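Local coordinates for alpha-acetolactate decarboxylase (Bacillus subtilis subsp. subtilis str. 168, PDB 5XNE), which catalyses the decarboxylation of (2S)-2-acetolactate to (R)-acetoin, a step on the route from pyruvate to butane-2,3-diol, at residues 28-39 with 68-78. Sequence-based numbering, arbitrary orientation.
Sequences PKYGDFGIGTFN and DRSPFCSFTFF
Strands 33-37 and 73-76 pair antiparallel, their axes 4.6 Å apart, with Ile-35 and Ser-74 exchanging backbone hydrogen bonds and a classic beta bulge setting Asp-32 and Phe-33 against Thr-76. Gly-34 and Gly-36 suit their places because a CB on either would clash with the facing strand. Beyond the bulge, CA of Gly-31 sits over the centre of the Phe-77 ring, 3.5 Å from the centroid, a CH-pi contact; glycine suits this site because a CB would run into Thr-76 O. Replacing Phe-77 by an alanine removes the ring and would probably leave the turn after helix 27-30 freer to shift. The short carboxylate of Asp-32 stands at that ring's edge, its plane 84° from the ring's; OD1 accepts a nearly straight hydrogen bond from Phe-78 N, 2.9 Å away, on its syn side, and a water links OD2 to Phe-78 O. Phe-33, its CG swung opposite the backbone N (chi1 179°), lays one ring face beneath CD2 of Phe-78, the planes meeting obliquely at 32°. Ser-70 OG accepts from Phe-72 N, which makes an ST turn, and donates to Thr-37 O at 2.7 Å. Side-chain bonds from Asp-32 and Ser-70 thus supplement the backbone ladder near either end, fixing the glycine-rich strand that carries Ile-35 beside the zinc ion.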
ATOM      1  N   PRO B  28      11.701  -4.957 -17.787  1.00 10.54           N
ATOM      2  CA  PRO B  28      12.827  -5.765 -17.296  1.00 11.13           C
ATOM      3  C   PRO B  28      13.573  -5.192 -16.089  1.00 12.57           C
ATOM      4  O   PRO B  28      14.321  -5.933 -15.449  1.00 13.42           O
ATOM      5  CB  PRO B  28      13.767  -5.827 -18.509  1.00 12.80           C
ATOM      6  CG  PRO B  28      12.906  -5.593 -19.676  1.00 12.48           C
ATOM      7  CD  PRO B  28      11.862  -4.618 -19.214  1.00 12.69           C
ATOM      8  N   LYS B  29      13.382  -3.914 -15.771  1.00  9.45           N
ATOM      9  CA  LYS B  29      13.972  -3.340 -14.570  1.00 12.27           C
ATOM     10  C   LYS B  29      13.271  -3.794 -13.292  1.00 11.35           C
ATOM     11  O   LYS B  29      13.843  -3.702 -12.206  1.00 13.34           O
ATOM     12  CB  LYS B  29      13.938  -1.802 -14.620  1.00 12.88           C
ATOM     13  CG  LYS B  29      14.594  -1.188 -15.848  1.00 18.47           C
ATOM     14  CD  LYS B  29      14.544   0.347 -15.769  1.00 22.64           C
ATOM     15  CE  LYS B  29      15.347   0.993 -16.897  1.00 28.02           C
ATOM     16  NZ  LYS B  29      14.872   0.586 -18.257  1.00 27.38           N
ATOM     17  N   TYR B  30      12.020  -4.246 -13.419  1.00  9.41           N
ATOM     18  CA  TYR B  30      11.168  -4.452 -12.245  1.00  9.18           C
ATOM     19  C   TYR B  30      10.621  -5.858 -12.094  1.00  8.29           C
ATOM     20  O   TYR B  30      10.109  -6.210 -11.032  1.00 10.20           O
ATOM     21  CB  TYR B  30       9.991  -3.467 -12.270  1.00  9.23           C
ATOM     22  CG  TYR B  30      10.441  -2.038 -12.250  1.00 11.32           C
ATOM     23  CD1 TYR B  30      11.090  -1.519 -11.132  1.00 12.77           C
ATOM     24  CD2 TYR B  30      10.229  -1.211 -13.345  1.00 12.23           C
ATOM     25  CE1 TYR B  30      11.514  -0.203 -11.101  1.00 14.98           C
ATOM     26  CE2 TYR B  30      10.643   0.102 -13.327  1.00 14.57           C
ATOM     27  CZ  TYR B  30      11.286   0.600 -12.206  1.00 16.38           C
ATOM     28  OH  TYR B  30      11.701   1.912 -12.186  1.00 34.11           O
ATOM     29  N   GLY B  31      10.707  -6.667 -13.145  1.00  8.25           N
ATOM     30  CA  GLY B  31      10.267  -8.034 -13.004  1.00  7.46           C
ATOM     31  C   GLY B  31      10.334  -8.830 -14.282  1.00  7.44           C
ATOM     32  O   GLY B  31      10.568  -8.286 -15.365  1.00  9.30           O
ATOM     33  N   ASP B  32      10.121 -10.131 -14.137  1.00  6.57           N
ATOM     34  CA  ASP B  32       9.988 -11.018 -15.285  1.00  8.57           C
ATOM     35  C   ASP B  32       8.631 -11.713 -15.298  1.00  7.04           C
ATOM     36  O   ASP B  32       8.412 -12.652 -16.052  1.00  8.67           O
ATOM     37  CB  ASP B  32      11.104 -12.065 -15.287  1.00 12.32           C
ATOM     38  CG  ASP B  32      11.218 -12.815 -13.970  1.00 11.49           C
ATOM     39  OD1 ASP B  32      10.207 -13.008 -13.259  1.00  9.01           O
ATOM     40  OD2 ASP B  32      12.359 -13.230 -13.643  1.00 16.22           O
ATOM     41  N   PHE B  33       7.716 -11.216 -14.467  1.00  5.84           N
ATOM     42  CA  PHE B  33       6.432 -11.850 -14.210  1.00  6.89           C
ATOM     43  C   PHE B  33       5.443 -10.741 -13.866  1.00  4.97           C
ATOM     44  O   PHE B  33       5.786  -9.851 -13.112  1.00  6.92           O
ATOM     45  CB  PHE B  33       6.590 -12.829 -13.046  1.00  6.72           C
ATOM     46  CG  PHE B  33       5.340 -13.554 -12.637  1.00  6.53           C
ATOM     47  CD1 PHE B  33       4.363 -12.926 -11.853  1.00  7.07           C
ATOM     48  CD2 PHE B  33       5.183 -14.897 -12.948  1.00  8.85           C
ATOM     49  CE1 PHE B  33       3.242 -13.608 -11.439  1.00  8.40           C
ATOM     50  CE2 PHE B  33       4.068 -15.594 -12.522  1.00  8.55           C
ATOM     51  CZ  PHE B  33       3.101 -14.949 -11.741  1.00  8.44           C
ATOM     52  N   GLY B  34       4.242 -10.782 -14.425  1.00  5.54           N
ATOM     53  CA  GLY B  34       3.238  -9.814 -14.000  1.00  5.86           C
ATOM     54  C   GLY B  34       1.952  -9.812 -14.797  1.00  5.69           C
ATOM     55  O   GLY B  34       1.806 -10.557 -15.780  1.00  6.22           O
ATOM     56  N   ILE B  35       1.013  -8.977 -14.342  1.00  4.15           N
ATOM     57  CA  ILE B  35      -0.306  -8.832 -14.973  1.00  4.24           C
ATOM     58  C   ILE B  35      -0.725  -7.371 -14.905  1.00  5.06           C
ATOM     59  O   ILE B  35      -0.126  -6.570 -14.196  1.00  5.31           O
ATOM     60  CB  ILE B  35      -1.398  -9.698 -14.293  1.00  6.67           C
ATOM     61  CG1 ILE B  35      -1.558  -9.324 -12.816  1.00  8.32           C
ATOM     62  CG2 ILE B  35      -1.091 -11.189 -14.440  1.00  8.23           C
ATOM     63  CD1 ILE B  35      -2.787  -9.943 -12.151  1.00  9.73           C
ATOM     64  N   GLY B  36      -1.751  -7.020 -15.664  1.00  5.09           N
ATOM     65  CA  GLY B  36      -2.250  -5.658 -15.610  1.00  7.62           C
ATOM     66  C   GLY B  36      -3.025  -5.344 -16.863  1.00  5.89           C
ATOM     67  O   GLY B  36      -3.614  -6.225 -17.504  1.00  6.24           O
ATOM     68  N   THR B  37      -3.054  -4.063 -17.204  1.00  5.74           N
ATOM     69  CA  THR B  37      -3.721  -3.647 -18.427  1.00  6.70           C
ATOM     70  C   THR B  37      -2.855  -2.598 -19.115  1.00  6.56           C
ATOM     71  O   THR B  37      -1.711  -2.367 -18.733  1.00  7.93           O
ATOM     72  CB  THR B  37      -5.148  -3.125 -18.138  1.00  8.32           C
ATOM     73  OG1 THR B  37      -5.839  -2.876 -19.369  1.00  8.57           O
ATOM     74  CG2 THR B  37      -5.122  -1.843 -17.289  1.00  8.80           C
ATOM     75  N   PHE B  38      -3.398  -2.004 -20.169  1.00  6.69           N
ATOM     76  CA  PHE B  38      -2.674  -1.053 -21.001  1.00  8.02           C
ATOM     77  C   PHE B  38      -3.425   0.266 -21.042  1.00  6.75           C
ATOM     78  O   PHE B  38      -4.586   0.323 -20.643  1.00  7.53           O
ATOM     79  CB  PHE B  38      -2.519  -1.578 -22.427  1.00  7.38           C
ATOM     80  CG  PHE B  38      -1.663  -2.806 -22.536  1.00  7.69           C
ATOM     81  CD1 PHE B  38      -2.161  -4.053 -22.185  1.00  7.59           C
ATOM     82  CD2 PHE B  38      -0.373  -2.710 -23.022  1.00  9.62           C
ATOM     83  CE1 PHE B  38      -1.359  -5.177 -22.284  1.00  7.18           C
ATOM     84  CE2 PHE B  38       0.425  -3.842 -23.142  1.00  9.45           C
ATOM     85  CZ  PHE B  38      -0.066  -5.068 -22.767  1.00  8.80           C
ATOM     86  N   ASN B  39      -2.777   1.303 -21.555  1.00  7.25           N
ATOM     87  CA  ASN B  39      -3.467   2.573 -21.728  1.00  8.17           C
ATOM     88  C   ASN B  39      -4.718   2.389 -22.572  1.00  7.98           C
ATOM     89  O   ASN B  39      -4.767   1.539 -23.476  1.00  9.17           O
ATOM     90  CB  ASN B  39      -2.537   3.618 -22.338  1.00  7.58           C
ATOM     91  CG  ASN B  39      -1.729   4.353 -21.274  1.00  6.97           C
ATOM     92  OD1 ASN B  39      -1.538   3.840 -20.157  1.00  6.70           O
ATOM     93  ND2 ASN B  39      -1.256   5.557 -21.601  1.00  7.81           N
ATOM     94  N   ASP B  68       4.708   0.813 -25.403  1.00 13.59           N
ATOM     95  CA  ASP B  68       3.436   0.436 -24.795  1.00 11.70           C
ATOM     96  C   ASP B  68       3.353   1.078 -23.405  1.00 10.89           C
ATOM     97  O   ASP B  68       4.335   1.087 -22.656  1.00 11.93           O
ATOM     98  CB  ASP B  68       3.294  -1.086 -24.693  1.00 10.86           C
ATOM     99  CG  ASP B  68       3.139  -1.766 -26.051  1.00 14.46           C
ATOM    100  OD1 ASP B  68       2.779  -1.095 -27.055  1.00 15.37           O
ATOM    101  OD2 ASP B  68       3.348  -2.995 -26.097  1.00 14.35           O
ATOM    102  N   ARG B  69       2.196   1.643 -23.075  1.00 10.28           N
ATOM    103  CA  ARG B  69       2.014   2.317 -21.783  1.00  8.19           C
ATOM    104  C   ARG B  69       0.932   1.645 -20.956  1.00  6.76           C
ATOM    105  O   ARG B  69       0.032   1.008 -21.500  1.00  8.04           O
ATOM    106  CB  ARG B  69       1.660   3.798 -21.977  1.00  9.95           C
ATOM    107  CG  ARG B  69       2.749   4.630 -22.655  1.00 13.45           C
ATOM    108  CD  ARG B  69       2.287   6.061 -23.027  1.00 17.85           C
ATOM    109  NE  ARG B  69       1.785   6.885 -21.920  1.00 29.18           N
ATOM    110  CZ  ARG B  69       1.487   8.185 -22.036  1.00 30.74           C
ATOM    111  NH1 ARG B  69       1.654   8.797 -23.205  1.00 34.57           N
ATOM    112  NH2 ARG B  69       1.036   8.885 -20.993  1.00 14.04           N
ATOM    113  N   SER B  70       1.015   1.794 -19.634  1.00  7.23           N
ATOM    114  CA  SER B  70       0.011   1.221 -18.746  1.00  6.52           C
ATOM    115  C   SER B  70      -0.393   2.140 -17.604  1.00  6.57           C
ATOM    116  O   SER B  70       0.464   2.788 -17.010  1.00  6.44           O
ATOM    117  CB  SER B  70       0.508  -0.089 -18.138  1.00  6.19           C
ATOM    118  OG  SER B  70      -0.442  -0.547 -17.193  1.00  7.08           O
ATOM    119  N   PRO B  71      -1.695   2.153 -17.259  1.00  5.99           N
ATOM    120  CA  PRO B  71      -2.202   2.861 -16.079  1.00  5.62           C
ATOM    121  C   PRO B  71      -2.205   2.002 -14.820  1.00  7.25           C
ATOM    122  O   PRO B  71      -2.454   2.537 -13.739  1.00  8.08           O
ATOM    123  CB  PRO B  71      -3.647   3.192 -16.467  1.00  6.70           C
ATOM    124  CG  PRO B  71      -4.060   1.984 -17.298  1.00  5.45           C
ATOM    125  CD  PRO B  71      -2.796   1.583 -18.071  1.00  5.65           C
ATOM    126  N   PHE B  72      -1.973   0.698 -14.962  1.00  5.71           N
ATOM    127  CA  PHE B  72      -2.127  -0.238 -13.848  1.00  5.48           C
ATOM    128  C   PHE B  72      -1.538  -1.590 -14.207  1.00  6.02           C
ATOM    129  O   PHE B  72      -1.956  -2.214 -15.177  1.00  6.57           O
ATOM    130  CB  PHE B  72      -3.608  -0.413 -13.483  1.00  7.25           C
ATOM    131  CG  PHE B  72      -3.838  -1.370 -12.353  1.00  7.02           C
ATOM    132  CD1 PHE B  72      -3.654  -0.959 -11.041  1.00  7.65           C
ATOM    133  CD2 PHE B  72      -4.217  -2.677 -12.590  1.00 11.60           C
ATOM    134  CE1 PHE B  72      -3.850  -1.840  -9.979  1.00  9.84           C
ATOM    135  CE2 PHE B  72      -4.417  -3.567 -11.529  1.00 15.17           C
ATOM    136  CZ  PHE B  72      -4.231  -3.139 -10.220  1.00 12.99           C
ATOM    137  N   CYS B  73      -0.576  -2.037 -13.406  1.00  5.69           N
ATOM    138  CA  CYS B  73       0.020  -3.352 -13.599  1.00  5.95           C
ATOM    139  C   CYS B  73       0.866  -3.682 -12.371  1.00  6.60           C
ATOM    140  O   CYS B  73       1.119  -2.811 -11.517  1.00  5.39           O
ATOM    141  CB  CYS B  73       0.850  -3.407 -14.904  1.00  7.34           C
ATOM    142  SG  CYS B  73       1.937  -1.998 -15.241  1.00  8.34           S
ATOM    143  N   SER B  74       1.274  -4.952 -12.273  1.00  5.86           N
ATOM    144  CA  SER B  74       2.009  -5.458 -11.117  1.00  6.57           C
ATOM    145  C   SER B  74       3.108  -6.391 -11.636  1.00  6.55           C
ATOM    146  O   SER B  74       2.821  -7.238 -12.482  1.00  6.17           O
ATOM    147  CB  SER B  74       1.083  -6.232 -10.160  1.00  6.62           C
ATOM    148  OG  SER B  74      -0.107  -5.525  -9.836  1.00 12.24           O
ATOM    149  N   PHE B  75       4.324  -6.255 -11.109  1.00  4.89           N
ATOM    150  CA  PHE B  75       5.468  -7.071 -11.564  1.00  5.74           C
ATOM    151  C   PHE B  75       6.263  -7.637 -10.412  1.00  6.54           C
ATOM    152  O   PHE B  75       6.276  -7.079  -9.317  1.00  6.77           O
ATOM    153  CB  PHE B  75       6.416  -6.245 -12.430  1.00  6.42           C
ATOM    154  CG  PHE B  75       5.754  -5.621 -13.601  1.00  6.35           C
ATOM    155  CD1 PHE B  75       5.468  -6.370 -14.733  1.00  6.91           C
ATOM    156  CD2 PHE B  75       5.415  -4.276 -13.575  1.00  6.53           C
ATOM    157  CE1 PHE B  75       4.833  -5.793 -15.824  1.00  7.08           C
ATOM    158  CE2 PHE B  75       4.779  -3.693 -14.663  1.00  6.63           C
ATOM    159  CZ  PHE B  75       4.498  -4.447 -15.788  1.00  6.94           C
ATOM    160  N   THR B  76       6.964  -8.738 -10.674  1.00  5.52           N
ATOM    161  CA  THR B  76       7.952  -9.209  -9.721  1.00  6.26           C
ATOM    162  C   THR B  76       8.978 -10.039 -10.454  1.00  7.81           C
ATOM    163  O   THR B  76       8.749 -10.450 -11.601  1.00  7.04           O
ATOM    164  CB  THR B  76       7.312 -10.033  -8.595  1.00  8.30           C
ATOM    165  OG1 THR B  76       8.218 -10.111  -7.490  1.00  9.80           O
ATOM    166  CG2 THR B  76       6.978 -11.435  -9.073  1.00  9.14           C
ATOM    167  N   PHE B  77      10.104 -10.275  -9.793  1.00  8.08           N
ATOM    168  CA  PHE B  77      11.051 -11.264 -10.281  1.00  9.15           C
ATOM    169  C   PHE B  77      10.694 -12.568  -9.588  1.00  8.99           C
ATOM    170  O   PHE B  77      10.903 -12.728  -8.375  1.00 10.01           O
ATOM    171  CB  PHE B  77      12.499 -10.843 -10.004  1.00  9.11           C
ATOM    172  CG  PHE B  77      12.983  -9.752 -10.907  1.00  8.53           C
ATOM    173  CD1 PHE B  77      13.249 -10.012 -12.250  1.00  9.96           C
ATOM    174  CD2 PHE B  77      13.137  -8.458 -10.431  1.00  9.40           C
ATOM    175  CE1 PHE B  77      13.682  -9.000 -13.096  1.00 10.60           C
ATOM    176  CE2 PHE B  77      13.571  -7.439 -11.270  1.00 10.41           C
ATOM    177  CZ  PHE B  77      13.840  -7.704 -12.596  1.00 10.94           C
ATOM    178  N   PHE B  78      10.112 -13.473 -10.363  1.00  9.24           N
ATOM    179  CA  PHE B  78       9.539 -14.695  -9.834  1.00 10.78           C
ATOM    180  C   PHE B  78      10.640 -15.653  -9.405  1.00 13.04           C
ATOM    181  O   PHE B  78      11.598 -15.878 -10.144  1.00 15.21           O
ATOM    182  CB  PHE B  78       8.635 -15.343 -10.873  1.00  8.89           C
ATOM    183  CG  PHE B  78       7.768 -16.441 -10.329  1.00 11.22           C
ATOM    184  CD1 PHE B  78       8.266 -17.728 -10.154  1.00 12.93           C
ATOM    185  CD2 PHE B  78       6.439 -16.194 -10.009  1.00  9.34           C
ATOM    186  CE1 PHE B  78       7.459 -18.735  -9.651  1.00 11.82           C
ATOM    187  CE2 PHE B  78       5.626 -17.191  -9.513  1.00  9.69           C
ATOM    188  CZ  PHE B  78       6.132 -18.474  -9.337  1.00 12.93           C
TER
HETATM  189  O   HOH W   1      13.247 -14.040 -11.149  1.00 20.54           O